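2',5'-phosphodiesterase 12 (Homo sapiens, PDB 4Z0V) belongs to the endonuclease/exonuclease/phosphatase family, joining an N-terminal E-set-like domain to a DNase I-like domain that holds a magnesium ion. Local coordinates at residues Y151-P154 and Y155-E158; Q181-D184 and R185-S189; R310-S313 and C314-P318; T416-A420 and L421-S425. All coordinates share one frame; numbering follows the deposited sequence.

Contact 1 (Y151-P154 and Y155-E158)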
ATOM      1  N   TYR A 151      17.826 -11.737  12.248  1.00 18.01           N
ATOM      2  CA  TYR A 151      16.906 -12.233  13.267  1.00 16.43           C
ATOM      3  C   TYR A 151      15.644 -12.847  12.670  1.00 19.74           C
ATOM      4  O   TYR A 151      14.884 -13.492  13.389  1.00 18.40           O
ATOM      5  CB  TYR A 151      16.508 -11.083  14.221  1.00 17.19           C
ATOM      6  CG  TYR A 151      16.104  -9.802  13.510  1.00 15.98           C
ATOM      7  CD1 TYR A 151      14.838  -9.661  12.944  1.00 16.28           C
ATOM      8  CD2 TYR A 151      16.997  -8.740  13.385  1.00 16.31           C
ATOM      9  CE1 TYR A 151      14.473  -8.497  12.271  1.00 15.43           C
ATOM     10  CE2 TYR A 151      16.649  -7.578  12.698  1.00 16.24           C
ATOM     11  CZ  TYR A 151      15.389  -7.467  12.132  1.00 18.66           C
ATOM     12  OH  TYR A 151      15.023  -6.293  11.523  1.00 15.20           O
ATOM     13  N   CYS A 152      15.375 -12.605  11.382  1.00 15.79           N
ATOM     14  CA  CYS A 152      14.151 -13.085  10.756  1.00 15.65           C
ATOM     15  C   CYS A 152      14.377 -14.464  10.184  1.00 22.12           C
ATOM     16  O   CYS A 152      15.415 -14.707   9.599  1.00 23.02           O
ATOM     17  CB  CYS A 152      13.693 -12.103   9.678  1.00 15.53           C
ATOM     18  SG  CYS A 152      12.128 -12.551   8.890  1.00 19.18           S
ATOM     19  N   ALA A 153      13.415 -15.361  10.336  1.00 19.98           N
ATOM     20  CA  ALA A 153      13.528 -16.688   9.721  1.00 20.23           C
ATOM     21  C   ALA A 153      13.667 -16.509   8.197  1.00 24.84           C
ATOM     22  O   ALA A 153      12.846 -15.805   7.616  1.00 24.18           O
ATOM     23  CB  ALA A 153      12.299 -17.512  10.053  1.00 20.65           C
ATOM     24  N   PRO A 154      14.734 -17.018   7.542  1.00 22.56           N
ATOM     25  CA  PRO A 154      14.881 -16.795   6.097  1.00 22.30           C
ATOM     26  C   PRO A 154      13.629 -17.136   5.281  1.00 23.83           C
ATOM     27  O   PRO A 154      13.327 -16.395   4.353  1.00 23.49           O
ATOM     28  CB  PRO A 154      16.045 -17.715   5.730  1.00 25.13           C
ATOM     29  CG  PRO A 154      16.883 -17.727   6.984  1.00 29.38           C
ATOM     30  CD  PRO A 154      15.881 -17.786   8.082  1.00 25.14           C
ATOM     31  N   TYR A 155      12.881 -18.201   5.643  1.00 20.42           N
ATOM     32  CA  TYR A 155      11.665 -18.569   4.908  1.00 18.72           C
ATOM     33  C   TYR A 155      10.630 -17.441   4.988  1.00 20.07           C
ATOM     34  O   TYR A 155       9.854 -17.269   4.049  1.00 18.72           O
ATOM     35  CB  TYR A 155      11.047 -19.919   5.377  1.00 20.16           C
ATOM     36  CG  TYR A 155      10.322 -19.910   6.712  1.00 22.33           C
ATOM     37  CD1 TYR A 155       8.975 -19.567   6.794  1.00 23.70           C
ATOM     38  CD2 TYR A 155      10.961 -20.318   7.878  1.00 24.53           C
ATOM     39  CE1 TYR A 155       8.299 -19.577   8.010  1.00 24.14           C
ATOM     40  CE2 TYR A 155      10.281 -20.378   9.095  1.00 25.23           C
ATOM     41  CZ  TYR A 155       8.951 -20.001   9.155  1.00 28.29           C
ATOM     42  OH  TYR A 155       8.282 -20.043  10.347  1.00 28.83           O
ATOM     43  N   ALA A 156      10.607 -16.705   6.108  1.00 16.07           N
ATOM     44  CA  ALA A 156       9.644 -15.610   6.329  1.00 16.28           C
ATOM     45  C   ALA A 156      10.006 -14.346   5.538  1.00 18.54           C
ATOM     46  O   ALA A 156       9.209 -13.417   5.523  1.00 18.20           O
ATOM     47  CB  ALA A 156       9.530 -15.286   7.808  1.00 16.46           C
ATOM     48  N   LEU A 157      11.194 -14.287   4.912  1.00 16.74           N
ATOM     49  CA  LEU A 157      11.599 -13.138   4.074  1.00 17.95           C
ATOM     50  C   LEU A 157      11.217 -13.344   2.630  1.00 21.32           C
ATOM     51  O   LEU A 157      11.147 -12.386   1.857  1.00 21.37           O
ATOM     52  CB  LEU A 157      13.124 -12.925   4.120  1.00 18.40           C
ATOM     53  CG  LEU A 157      13.652 -11.964   5.142  1.00 22.98           C
ATOM     54  CD1 LEU A 157      15.177 -12.005   5.139  1.00 22.39           C
ATOM     55  CD2 LEU A 157      13.138 -10.535   4.886  1.00 26.47           C
ATOM     56  N   GLU A 158      11.066 -14.620   2.246  1.00 16.47           N
ATOM     57  CA  GLU A 158      10.728 -15.069   0.907  1.00 17.24           C
ATOM     58  C   GLU A 158       9.431 -14.446   0.438  1.00 18.87           C
ATOM     59  O   GLU A 158       8.493 -14.350   1.231  1.00 17.63           O
ATOM     60  CB  GLU A 158      10.601 -16.597   0.911  1.00 19.77           C
ATOM     61  CG  GLU A 158      11.906 -17.276   1.308  1.00 34.09           C
ATOM     62  CD  GLU A 158      12.541 -18.112   0.219  1.00 61.76           C
ATOM     63  OE1 GLU A 158      11.945 -19.143  -0.169  1.00 68.90           O
ATOM     64  OE2 GLU A 158      13.654 -17.751  -0.224  1.00 58.62           O
TER
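Tyr155 CE2 lies 3.6 Å from Ala153 CB, the methyl approaching obliquely to the ring plane. The phenol reaches back over its own chain because CG sits between the backbone N and the carbonyl carbon (chi1 74°), a setting that turns the ring toward the preceding residues. Farther out, the same ring meets Tyr161 edge-to-face and packs on Val424. Ala156 comes next, and its amide N donates to Ala153 O over 2.8 Å at an N-H...O angle of only 132°; the donor stands well above the carbonyl plane, as the tight curvature requires. Its CB is 3.9 Å from Cys152 SG, a sulfur sent forward along the chain by a chi1 of -177°, opposite the backbone N. Leu157 repeats the backbone pattern one residue on: Leu157 N donates to Pro154 O at 3.1 Å, again from above the carbonyl plane. Its CG contributes to the apolar patch at 4.1 Å from Cys152 SG, so this buried sulfur touches two successive residues. Glu158 closes the run, with CG 3.5 Å from Pro154 O and only a weak bond from its own N to Tyr155 O, and its extended backbone breaks the helical phi/psi of the three residues before it. The i-to-i+3 bonds and the backbone angles of Pro154, Tyr155 and Ala156 identify two overlapping type I beta turns, which lead into the N-cap position, Glu158, of helix 159-172 in the DNase I-like domain.

Contact 2 (Q181-D184 and R185-S189). With MG (magnesium ion), chain B.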
ATOM      1  N   GLN A 181       3.575   1.367  -0.613  1.00  7.42           N
ATOM      2  CA  GLN A 181       4.904   1.707  -1.096  1.00  7.03           C
ATOM      3  C   GLN A 181       5.730   0.444  -1.164  1.00 10.11           C
ATOM      4  O   GLN A 181       5.384  -0.559  -0.528  1.00  9.86           O
ATOM      5  CB  GLN A 181       5.604   2.760  -0.228  1.00  7.34           C
ATOM      6  CG  GLN A 181       4.750   4.023   0.037  1.00  8.79           C
ATOM      7  CD  GLN A 181       3.774   3.823   1.174  1.00 13.27           C
ATOM      8  OE1 GLN A 181       4.059   3.136   2.151  1.00  8.62           O
ATOM      9  NE2 GLN A 181       2.591   4.407   1.070  1.00  9.79           N
ATOM     10  N   GLU A 182       6.788   0.471  -1.986  1.00  9.25           N
ATOM     11  CA  GLU A 182       7.708  -0.662  -2.194  1.00  9.11           C
ATOM     12  C   GLU A 182       6.959  -1.873  -2.756  1.00 11.77           C
ATOM     13  O   GLU A 182       7.141  -3.027  -2.314  1.00 10.30           O
ATOM     14  CB  GLU A 182       8.501  -1.000  -0.920  1.00 10.42           C
ATOM     15  CG  GLU A 182       9.596   0.029  -0.653  1.00 10.63           C
ATOM     16  CD  GLU A 182      10.659  -0.466   0.302  1.00 17.18           C
ATOM     17  OE1 GLU A 182      10.999  -1.666   0.242  1.00 11.78           O
ATOM     18  OE2 GLU A 182      11.166   0.346   1.103  1.00 11.04           O
ATOM     19  N   VAL A 183       6.135  -1.594  -3.760  1.00  7.24           N
ATOM     20  CA  VAL A 183       5.386  -2.627  -4.465  1.00  6.93           C
ATOM     21  C   VAL A 183       6.195  -3.060  -5.673  1.00 11.27           C
ATOM     22  O   VAL A 183       6.373  -2.267  -6.602  1.00 11.09           O
ATOM     23  CB  VAL A 183       3.980  -2.103  -4.900  1.00 11.09           C
ATOM     24  CG1 VAL A 183       3.200  -3.183  -5.684  1.00 11.25           C
ATOM     25  CG2 VAL A 183       3.166  -1.607  -3.698  1.00 10.68           C
ATOM     26  N   ASP A 184       6.580  -4.326  -5.731  1.00 10.48           N
ATOM     27  CA  ASP A 184       7.289  -4.824  -6.927  1.00 10.70           C
ATOM     28  C   ASP A 184       6.300  -4.987  -8.068  1.00 14.74           C
ATOM     29  O   ASP A 184       5.104  -5.209  -7.821  1.00 12.30           O
ATOM     30  CB  ASP A 184       7.957  -6.187  -6.645  1.00 12.06           C
ATOM     31  CG  ASP A 184       8.920  -6.202  -5.486  1.00 17.46           C
ATOM     32  OD1 ASP A 184       8.505  -6.627  -4.364  1.00 14.27           O
ATOM     33  OD2 ASP A 184      10.117  -5.924  -5.713  1.00 18.31           O
ATOM     34  N   ARG A 185       6.797  -4.882  -9.324  1.00 14.78           N
ATOM     35  CA  ARG A 185       5.939  -5.023 -10.499  0.50 14.85           C
ATOM     36  C   ARG A 185       5.130  -6.336 -10.446  1.00 18.56           C
ATOM     37  O   ARG A 185       3.908  -6.284 -10.598  1.00 18.52           O
ATOM     38  CB  ARG A 185       6.736  -4.922 -11.822  0.50 16.09           C
ATOM     39  CG  ARG A 185       5.828  -5.052 -13.053  0.50 24.91           C
ATOM     40  CD  ARG A 185       6.552  -4.973 -14.394  0.50 29.21           C
ATOM     41  NE  ARG A 185       7.089  -3.641 -14.698  0.50 31.08           N
ATOM     42  CZ  ARG A 185       6.360  -2.590 -15.067  0.50 44.43           C
ATOM     43  NH1 ARG A 185       5.038  -2.684 -15.147  0.50 36.78           N
ATOM     44  NH2 ARG A 185       6.944  -1.433 -15.331  0.50 31.89           N
ATOM     45  N   ALA A 186       5.770  -7.505 -10.209  1.00 15.83           N
ATOM     46  CA  ALA A 186       5.062  -8.798 -10.151  1.00 15.77           C
ATOM     47  C   ALA A 186       4.162  -8.901  -8.925  1.00 17.34           C
ATOM     48  O   ALA A 186       3.149  -9.586  -8.989  1.00 17.75           O
ATOM     49  CB  ALA A 186       6.058  -9.962 -10.158  1.00 16.96           C
ATOM     50  N   VAL A 187       4.497  -8.189  -7.835  1.00 12.03           N
ATOM     51  CA  VAL A 187       3.640  -8.216  -6.630  1.00 10.40           C
ATOM     52  C   VAL A 187       2.312  -7.528  -6.968  1.00 13.11           C
ATOM     53  O   VAL A 187       1.248  -8.048  -6.614  1.00 11.34           O
ATOM     54  CB  VAL A 187       4.364  -7.582  -5.421  1.00 12.31           C
ATOM     55  CG1 VAL A 187       3.390  -7.315  -4.258  1.00 10.97           C
ATOM     56  CG2 VAL A 187       5.510  -8.505  -4.982  1.00 11.64           C
ATOM     57  N   PHE A 188       2.367  -6.382  -7.672  1.00 10.66           N
ATOM     58  CA  PHE A 188       1.147  -5.681  -8.077  1.00  9.11           C
ATOM     59  C   PHE A 188       0.268  -6.581  -8.931  1.00 13.58           C
ATOM     60  O   PHE A 188      -0.892  -6.764  -8.606  1.00 12.02           O
ATOM     61  CB  PHE A 188       1.474  -4.387  -8.851  1.00 10.12           C
ATOM     62  CG  PHE A 188       0.233  -3.622  -9.248  1.00  9.67           C
ATOM     63  CD1 PHE A 188      -0.478  -2.883  -8.311  1.00 10.23           C
ATOM     64  CD2 PHE A 188      -0.250  -3.676 -10.549  1.00  9.85           C
ATOM     65  CE1 PHE A 188      -1.651  -2.214  -8.668  1.00 10.74           C
ATOM     66  CE2 PHE A 188      -1.432  -3.013 -10.903  1.00 12.88           C
ATOM     67  CZ  PHE A 188      -2.122  -2.284  -9.963  1.00 10.10           C
ATOM     68  N   SER A 189       0.817  -7.161 -10.012  1.00 11.48           N
ATOM     69  CA  SER A 189      -0.013  -7.915 -10.941  1.00 13.87           C
ATOM     70  C   SER A 189      -0.410  -9.319 -10.469  1.00 17.19           C
ATOM     71  O   SER A 189      -1.512  -9.757 -10.821  1.00 18.38           O
ATOM     72  CB  SER A 189       0.686  -8.007 -12.302  1.00 18.56           C
ATOM     73  OG  SER A 189       1.953  -8.621 -12.146  1.00 25.75           O
TER
HETATM   74 MG    MG B 701      12.264  -0.080   2.737  1.00 12.91          MG
HETATM   75  O   HOH W   1      13.245  -1.633   1.714  1.00 13.08           O
HETATM   76  O   HOH W   2      13.876   1.096   1.998  1.00 18.87           O
HETATM   77  O   HOH W   3      11.724   1.532   3.830  1.00 19.53           O
HETATM   78  O   HOH W   4      13.447  -0.626   4.438  1.00 16.87           O
HETATM   79  O   HOH W   5      10.670  -1.243   3.487  1.00 10.48           O
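With chi1 at 178°, Val183 holds CG1 opposite its backbone N and sets that methyl 3.8 Å from Phe188 CB. This is a strand-to-helix junction of the DNase I-like fold, where strand 177-184 runs directly into helix 185-198. Phe188 N fixes the first turn by donating to Asp184 O, 3.0 Å away and nearly along the C=O axis. The ring of Phe188, carried off by a chi1 of -178°, leads away from Val183 and stacks with Phe205. In a second side-chain contact, Val187 CG2 touches Asp184 OD1 at 3.6 Å. Although Asp184 occupies the N-cap position, its carboxylate makes no capping bond there; OD1 accepts instead from Asp136 N and OD2 from Thr137 N, tying the junction to helix 136-139. Glu182 and Val183 both face Gly212 in a G1 beta bulge, just where the chain turns a corner. Glu182 OE2 coordinates the magnesium ion at 2.0 Å, as expected of the metal-binding glutamate of this family, and five waters complete six-fold coordination. Asn132 ND2 also bonds OE2, and Ala135 N bonds OE1, to which water 1 donates over 2.7 Å from Glu182 OE1.

Contact 3 (R310-S313 and C314-P318)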
ATOM      1  N   ARG A 310      -1.942  20.934  -4.695  1.00 11.01           N
ATOM      2  CA  ARG A 310      -2.744  22.165  -4.699  1.00 12.12           C
ATOM      3  C   ARG A 310      -3.251  22.427  -6.128  1.00 14.65           C
ATOM      4  O   ARG A 310      -4.419  22.744  -6.322  1.00 13.87           O
ATOM      5  CB  ARG A 310      -1.893  23.353  -4.158  1.00 11.64           C
ATOM      6  CG  ARG A 310      -2.561  24.749  -4.167  1.00 20.48           C
ATOM      7  CD  ARG A 310      -3.808  24.878  -3.312  1.00 32.20           C
ATOM      8  NE  ARG A 310      -3.498  24.859  -1.880  1.00 34.10           N
ATOM      9  CZ  ARG A 310      -4.396  24.693  -0.916  1.00 46.40           C
ATOM     10  NH1 ARG A 310      -5.680  24.518  -1.216  1.00 34.04           N
ATOM     11  NH2 ARG A 310      -4.018  24.667   0.351  1.00 33.82           N
ATOM     12  N   HIS A 311      -2.387  22.232  -7.120  1.00 12.70           N
ATOM     13  CA  HIS A 311      -2.762  22.428  -8.521  1.00 13.48           C
ATOM     14  C   HIS A 311      -3.865  21.460  -8.910  1.00 13.41           C
ATOM     15  O   HIS A 311      -4.862  21.866  -9.503  1.00 13.24           O
ATOM     16  CB  HIS A 311      -1.547  22.225  -9.440  1.00 15.23           C
ATOM     17  CG  HIS A 311      -1.876  22.261 -10.897  1.00 19.72           C
ATOM     18  ND1 HIS A 311      -2.326  23.415 -11.505  1.00 23.18           N
ATOM     19  CD2 HIS A 311      -1.777  21.284 -11.830  1.00 23.49           C
ATOM     20  CE1 HIS A 311      -2.496  23.106 -12.783  1.00 23.27           C
ATOM     21  NE2 HIS A 311      -2.164  21.838 -13.026  1.00 23.75           N
ATOM     22  N   VAL A 312      -3.668  20.164  -8.621  1.00  9.75           N
ATOM     23  CA  VAL A 312      -4.674  19.172  -8.988  1.00  9.75           C
ATOM     24  C   VAL A 312      -6.006  19.435  -8.288  1.00 11.83           C
ATOM     25  O   VAL A 312      -7.063  19.378  -8.932  1.00 11.86           O
ATOM     26  CB  VAL A 312      -4.162  17.745  -8.661  1.00 12.84           C
ATOM     27  CG1 VAL A 312      -5.273  16.699  -8.818  1.00 13.52           C
ATOM     28  CG2 VAL A 312      -2.964  17.393  -9.538  1.00 12.57           C
ATOM     29  N   SER A 313      -5.958  19.653  -6.971  1.00 10.92           N
ATOM     30  CA  SER A 313      -7.162  19.739  -6.161  1.00 10.51           C
ATOM     31  C   SER A 313      -7.891  21.072  -6.217  1.00 14.90           C
ATOM     32  O   SER A 313      -9.077  21.072  -5.906  1.00 15.75           O
ATOM     33  CB  SER A 313      -6.876  19.380  -4.700  1.00 11.87           C
ATOM     34  OG  SER A 313      -6.041  20.335  -4.056  1.00 16.59           O
ATOM     35  N   CYS A 314      -7.228  22.165  -6.596  1.00 13.36           N
ATOM     36  CA  CYS A 314      -7.820  23.507  -6.578  1.00 14.95           C
ATOM     37  C   CYS A 314      -7.817  24.215  -7.928  1.00 18.25           C
ATOM     38  O   CYS A 314      -8.557  25.170  -8.095  1.00 17.35           O
ATOM     39  CB  CYS A 314      -7.119  24.353  -5.525  1.00 17.12           C
ATOM     40  SG  CYS A 314      -7.441  23.788  -3.848  1.00 22.42           S
ATOM     41  N   ASP A 315      -6.996  23.770  -8.862  1.00 14.04           N
ATOM     42  CA  ASP A 315      -6.903  24.367 -10.198  1.00 14.72           C
ATOM     43  C   ASP A 315      -7.544  23.443 -11.221  1.00 18.30           C
ATOM     44  O   ASP A 315      -8.489  23.868 -11.891  1.00 17.99           O
ATOM     45  CB  ASP A 315      -5.438  24.682 -10.568  1.00 16.64           C
ATOM     46  CG  ASP A 315      -4.768  25.800  -9.788  1.00 38.29           C
ATOM     47  OD1 ASP A 315      -5.476  26.531  -9.063  1.00 41.36           O
ATOM     48  OD2 ASP A 315      -3.535  25.976  -9.942  1.00 48.33           O
ATOM     49  N   LEU A 316      -7.067  22.176 -11.334  1.00 15.11           N
ATOM     50  CA  LEU A 316      -7.628  21.196 -12.277  1.00 14.52           C
ATOM     51  C   LEU A 316      -9.048  20.879 -11.874  1.00 17.28           C
ATOM     52  O   LEU A 316      -9.931  20.876 -12.713  1.00 19.84           O
ATOM     53  CB  LEU A 316      -6.780  19.908 -12.376  1.00 14.75           C
ATOM     54  CG  LEU A 316      -5.350  20.069 -12.923  1.00 20.75           C
ATOM     55  CD1 LEU A 316      -4.676  18.694 -13.129  1.00 20.65           C
ATOM     56  CD2 LEU A 316      -5.339  20.833 -14.273  1.00 22.83           C
ATOM     57  N   TYR A 317      -9.268  20.636 -10.580  1.00 12.72           N
ATOM     58  CA  TYR A 317     -10.602  20.426 -10.009  1.00 12.64           C
ATOM     59  C   TYR A 317     -10.938  21.671  -9.188  1.00 17.34           C
ATOM     60  O   TYR A 317     -10.034  22.279  -8.615  1.00 16.72           O
ATOM     61  CB  TYR A 317     -10.663  19.167  -9.151  1.00 12.69           C
ATOM     62  CG  TYR A 317     -10.695  17.900  -9.973  1.00 12.52           C
ATOM     63  CD1 TYR A 317     -11.907  17.337 -10.374  1.00 14.06           C
ATOM     64  CD2 TYR A 317      -9.514  17.278 -10.376  1.00 13.00           C
ATOM     65  CE1 TYR A 317     -11.946  16.165 -11.140  1.00 12.33           C
ATOM     66  CE2 TYR A 317      -9.537  16.118 -11.154  1.00 13.65           C
ATOM     67  CZ  TYR A 317     -10.756  15.580 -11.548  1.00 13.69           C
ATOM     68  OH  TYR A 317     -10.773  14.414 -12.250  1.00 14.70           O
ATOM     69  N   PRO A 318     -12.221  22.010  -9.045  1.00 13.51           N
ATOM     70  CA  PRO A 318     -12.572  23.268  -8.368  1.00 14.35           C
ATOM     71  C   PRO A 318     -12.701  23.142  -6.838  1.00 20.32           C
ATOM     72  O   PRO A 318     -13.710  23.549  -6.255  1.00 22.01           O
ATOM     73  CB  PRO A 318     -13.898  23.641  -9.046  1.00 15.50           C
ATOM     74  CG  PRO A 318     -14.543  22.321  -9.276  1.00 20.03           C
ATOM     75  CD  PRO A 318     -13.397  21.428  -9.724  1.00 15.46           C
TER
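The imidazole of His311 is gripped at its edge: ND1 donates to Asp315 OD2 over 3.2 Å, with the oxygen near the ring plane and an N-H...O angle of 161°. Ring and carboxylate planes stand 81° apart, and OD2 accepts with its anti lone pair, the one turned away from the other oxygen. Leu316 approaches the same ring obliquely, with CD2 3.6 Å from His311 NE2. The guanidinium of Arg310 likewise works through its edge, NH1 donating in plane to Cys314 SG at 3.2 Å; bends at both chi2 and chi3 fold the chain back toward that sulfur, while Phe369 supplies a cation-pi partner. At the edge of the Tyr317 ring lies Val312 O. These residues lie at the C-terminal end of helix 295-316, Tyr317 being the first beyond it; the helix links the parallel strands 280-287 and 322-327 in a beta-alpha-beta unit and here widens into a pi-type turn. The evidence is in the backbone: His311 O receives both Asp315 N and Leu316 N, the latter over 2.9 Å and nearly straight on to the carbonyl. Val312 O then accepts from Tyr317 N, five residues ahead, at 3.0 Å, before Tyr317 leaves helical geometry. Its phenol reaches strand 222-231, where OH hydrogen-bonds Ser226 OG, and Val312 CG2 meets Leu316 CD1 at 4.2 Å.

Contact 4 (T416-A420 and L421-S425)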
ATOM      1  N   THR A 416       8.418  -7.267  19.088  1.00 17.83           N
ATOM      2  CA  THR A 416       9.740  -7.763  19.491  1.00 18.76           C
ATOM      3  C   THR A 416       9.813  -9.271  19.797  1.00 23.91           C
ATOM      4  O   THR A 416      10.863  -9.728  20.275  1.00 22.67           O
ATOM      5  CB  THR A 416      10.263  -6.964  20.697  1.00 23.81           C
ATOM      6  OG1 THR A 416       9.340  -7.117  21.787  1.00 19.65           O
ATOM      7  CG2 THR A 416      10.452  -5.474  20.369  1.00 25.18           C
ATOM      8  N   THR A 417       8.756 -10.049  19.489  1.00 21.71           N
ATOM      9  CA  THR A 417       8.737 -11.510  19.738  1.00 21.81           C
ATOM     10  C   THR A 417       9.910 -12.185  19.012  1.00 24.91           C
ATOM     11  O   THR A 417      10.563 -13.076  19.570  1.00 23.11           O
ATOM     12  CB  THR A 417       7.367 -12.120  19.329  1.00 30.33           C
ATOM     13  OG1 THR A 417       6.339 -11.482  20.072  1.00 31.52           O
ATOM     14  CG2 THR A 417       7.273 -13.627  19.588  1.00 30.24           C
ATOM     15  N   HIS A 418      10.213 -11.728  17.793  1.00 20.25           N
ATOM     16  CA  HIS A 418      11.311 -12.295  17.017  1.00 19.64           C
ATOM     17  C   HIS A 418      12.359 -11.198  16.745  1.00 18.77           C
ATOM     18  O   HIS A 418      12.871 -11.037  15.634  1.00 15.52           O
ATOM     19  CB  HIS A 418      10.737 -12.940  15.735  1.00 20.47           C
ATOM     20  CG  HIS A 418       9.624 -13.901  16.022  1.00 24.02           C
ATOM     21  ND1 HIS A 418       9.877 -15.195  16.455  1.00 26.26           N
ATOM     22  CD2 HIS A 418       8.284 -13.724  15.941  1.00 25.76           C
ATOM     23  CE1 HIS A 418       8.693 -15.755  16.627  1.00 25.53           C
ATOM     24  NE2 HIS A 418       7.703 -14.912  16.332  1.00 25.84           N
ATOM     25  N   GLN A 419      12.690 -10.466  17.830  1.00 17.08           N
ATOM     26  CA  GLN A 419      13.610  -9.341  17.963  1.00 16.12           C
ATOM     27  C   GLN A 419      13.058  -8.079  17.283  1.00 18.88           C
ATOM     28  O   GLN A 419      12.856  -7.069  17.942  1.00 17.59           O
ATOM     29  CB  GLN A 419      15.038  -9.649  17.466  1.00 17.70           C
ATOM     30  CG  GLN A 419      15.975  -8.469  17.749  1.00 22.50           C
ATOM     31  CD  GLN A 419      17.315  -8.566  17.097  1.00 33.98           C
ATOM     32  OE1 GLN A 419      17.914  -9.635  17.010  1.00 32.73           O
ATOM     33  NE2 GLN A 419      17.841  -7.422  16.685  1.00 34.93           N
ATOM     34  N   ALA A 420      12.843  -8.128  15.967  1.00 14.19           N
ATOM     35  CA  ALA A 420      12.359  -6.963  15.238  1.00 13.79           C
ATOM     36  C   ALA A 420      11.624  -7.430  13.998  1.00 15.41           C
ATOM     37  O   ALA A 420      11.228  -8.611  13.914  1.00 13.64           O
ATOM     38  CB  ALA A 420      13.531  -6.038  14.883  1.00 14.28           C
ATOM     39  N   LEU A 421      11.442  -6.515  13.036  1.00 12.86           N
ATOM     40  CA  LEU A 421      10.666  -6.821  11.832  1.00 11.28           C
ATOM     41  C   LEU A 421      11.545  -6.867  10.573  1.00 13.09           C
ATOM     42  O   LEU A 421      12.579  -6.208  10.514  1.00 13.97           O
ATOM     43  CB  LEU A 421       9.566  -5.751  11.661  1.00 10.97           C
ATOM     44  CG  LEU A 421       8.667  -5.474  12.894  1.00 13.65           C
ATOM     45  CD1 LEU A 421       7.728  -4.328  12.618  1.00 13.07           C
ATOM     46  CD2 LEU A 421       7.920  -6.715  13.342  1.00 15.77           C
ATOM     47  N   PRO A 422      11.136  -7.580   9.520  1.00 11.09           N
ATOM     48  CA  PRO A 422       9.969  -8.474   9.439  1.00 11.31           C
ATOM     49  C   PRO A 422      10.190  -9.720  10.289  1.00 15.53           C
ATOM     50  O   PRO A 422      11.274  -9.901  10.852  1.00 14.59           O
ATOM     51  CB  PRO A 422       9.876  -8.792   7.945  1.00 14.00           C
ATOM     52  CG  PRO A 422      11.273  -8.669   7.441  1.00 18.90           C
ATOM     53  CD  PRO A 422      11.937  -7.611   8.279  1.00 13.47           C
ATOM     54  N   SER A 423       9.149 -10.550  10.404  1.00 13.39           N
ATOM     55  CA  SER A 423       9.207 -11.783  11.170  1.00 13.13           C
ATOM     56  C   SER A 423       8.271 -12.813  10.570  1.00 16.54           C
ATOM     57  O   SER A 423       7.485 -12.518   9.641  1.00 14.51           O
ATOM     58  CB  SER A 423       8.825 -11.511  12.622  1.00 15.03           C
ATOM     59  OG  SER A 423       7.423 -11.308  12.714  1.00 15.84           O
ATOM     60  N   VAL A 424       8.241 -13.994  11.199  1.00 13.88           N
ATOM     61  CA  VAL A 424       7.283 -15.027  10.808  1.00 13.15           C
ATOM     62  C   VAL A 424       5.820 -14.533  11.011  1.00 15.63           C
ATOM     63  O   VAL A 424       4.917 -15.092  10.408  1.00 15.36           O
ATOM     64  CB  VAL A 424       7.531 -16.338  11.616  1.00 16.96           C
ATOM     65  CG1 VAL A 424       8.891 -16.938  11.272  1.00 15.81           C
ATOM     66  CG2 VAL A 424       7.413 -16.102  13.126  1.00 16.78           C
ATOM     67  N   SER A 425       5.601 -13.479  11.832  1.00 11.45           N
ATOM     68  CA  SER A 425       4.272 -12.993  12.149  0.50 11.26           C
ATOM     69  C   SER A 425       3.972 -11.615  11.549  1.00 14.05           C
ATOM     70  O   SER A 425       2.881 -11.098  11.746  1.00 12.15           O
ATOM     71  CB  SER A 425       4.109 -12.934  13.669  0.50 13.71           C
ATOM     72  OG  SER A 425       4.280 -14.232  14.218  0.50 17.91           O
TER
HETATM   73  O   HOH W   6      12.038 -11.644  12.944  1.00 16.26           O
HETATM   74  O   HOH W   7       5.004 -15.433  16.699  1.00 40.84           O
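The imidazole of His418 is sandwiched between two methyl groups, Val424 CG2 over one face and Thr417 CG2 over the opposite one. Val424 CG2 makes a CH-pi contact, 3.7 Å from the ring centroid and 24° off the normal, displaced toward NE2, which it approaches to 3.4 Å. It reaches the face because Val424 chi1 (-65°) places CG2 between the backbone N and the carbonyl carbon. At the ring edge and in its plane, water 7 lies 2.8 Å from His418 NE2; the water donates to Ser425 OG in the conformer described here, and Thr107 O is a further partner of that hydroxyl. At the root of the side chain, His418 CB lies 3.9 Å from Ser423 CB. Several compact turns shape this loop between helix 412-416 and strand 433-439. Gln419 has a positive phi (71°), and Ala420 N makes a weak bond to His418 O across it, the geometry of a classic gamma turn. A cis peptide joins Leu421 to Pro422, and Ser423 OG accepts from Ser425 N at 3.0 Å in an ST turn. Water 6 lies between the two arms, 2.9 Å from His418 O and 2.8 Å from Pro422 O; its two protons cannot serve every acceptor nearby. Leu421 pairs through its backbone with Tyr383 of strand 382-384, and Val424 O accepts from Tyr161 OH.

Overall arrangement
Contacts 1 to 4 follow one another along the chain, all within the DNase I-like part. Contacts 1 and 4, though far apart in sequence, have centres about 9 Å apart and touch: Tyr151 OH lies 2.6 Å from Leu421 O, a probable hydrogen bond, and Cys152 SG packs 3.4 Å from Pro422 O. They thus join two chain-distant loops, before helix 159-172 and strand 433-439, on one side of the domain. Contact 2, about 19 Å from contact 1 between centres, lies where strand 177-184 of the six-stranded sheet passes into helix 185-198; of the four it alone supplies a magnesium ligand. Contact 3, on the seven-stranded sheet's crossover helix, is remote from that site, its centre about 29 Å from that of contact 2.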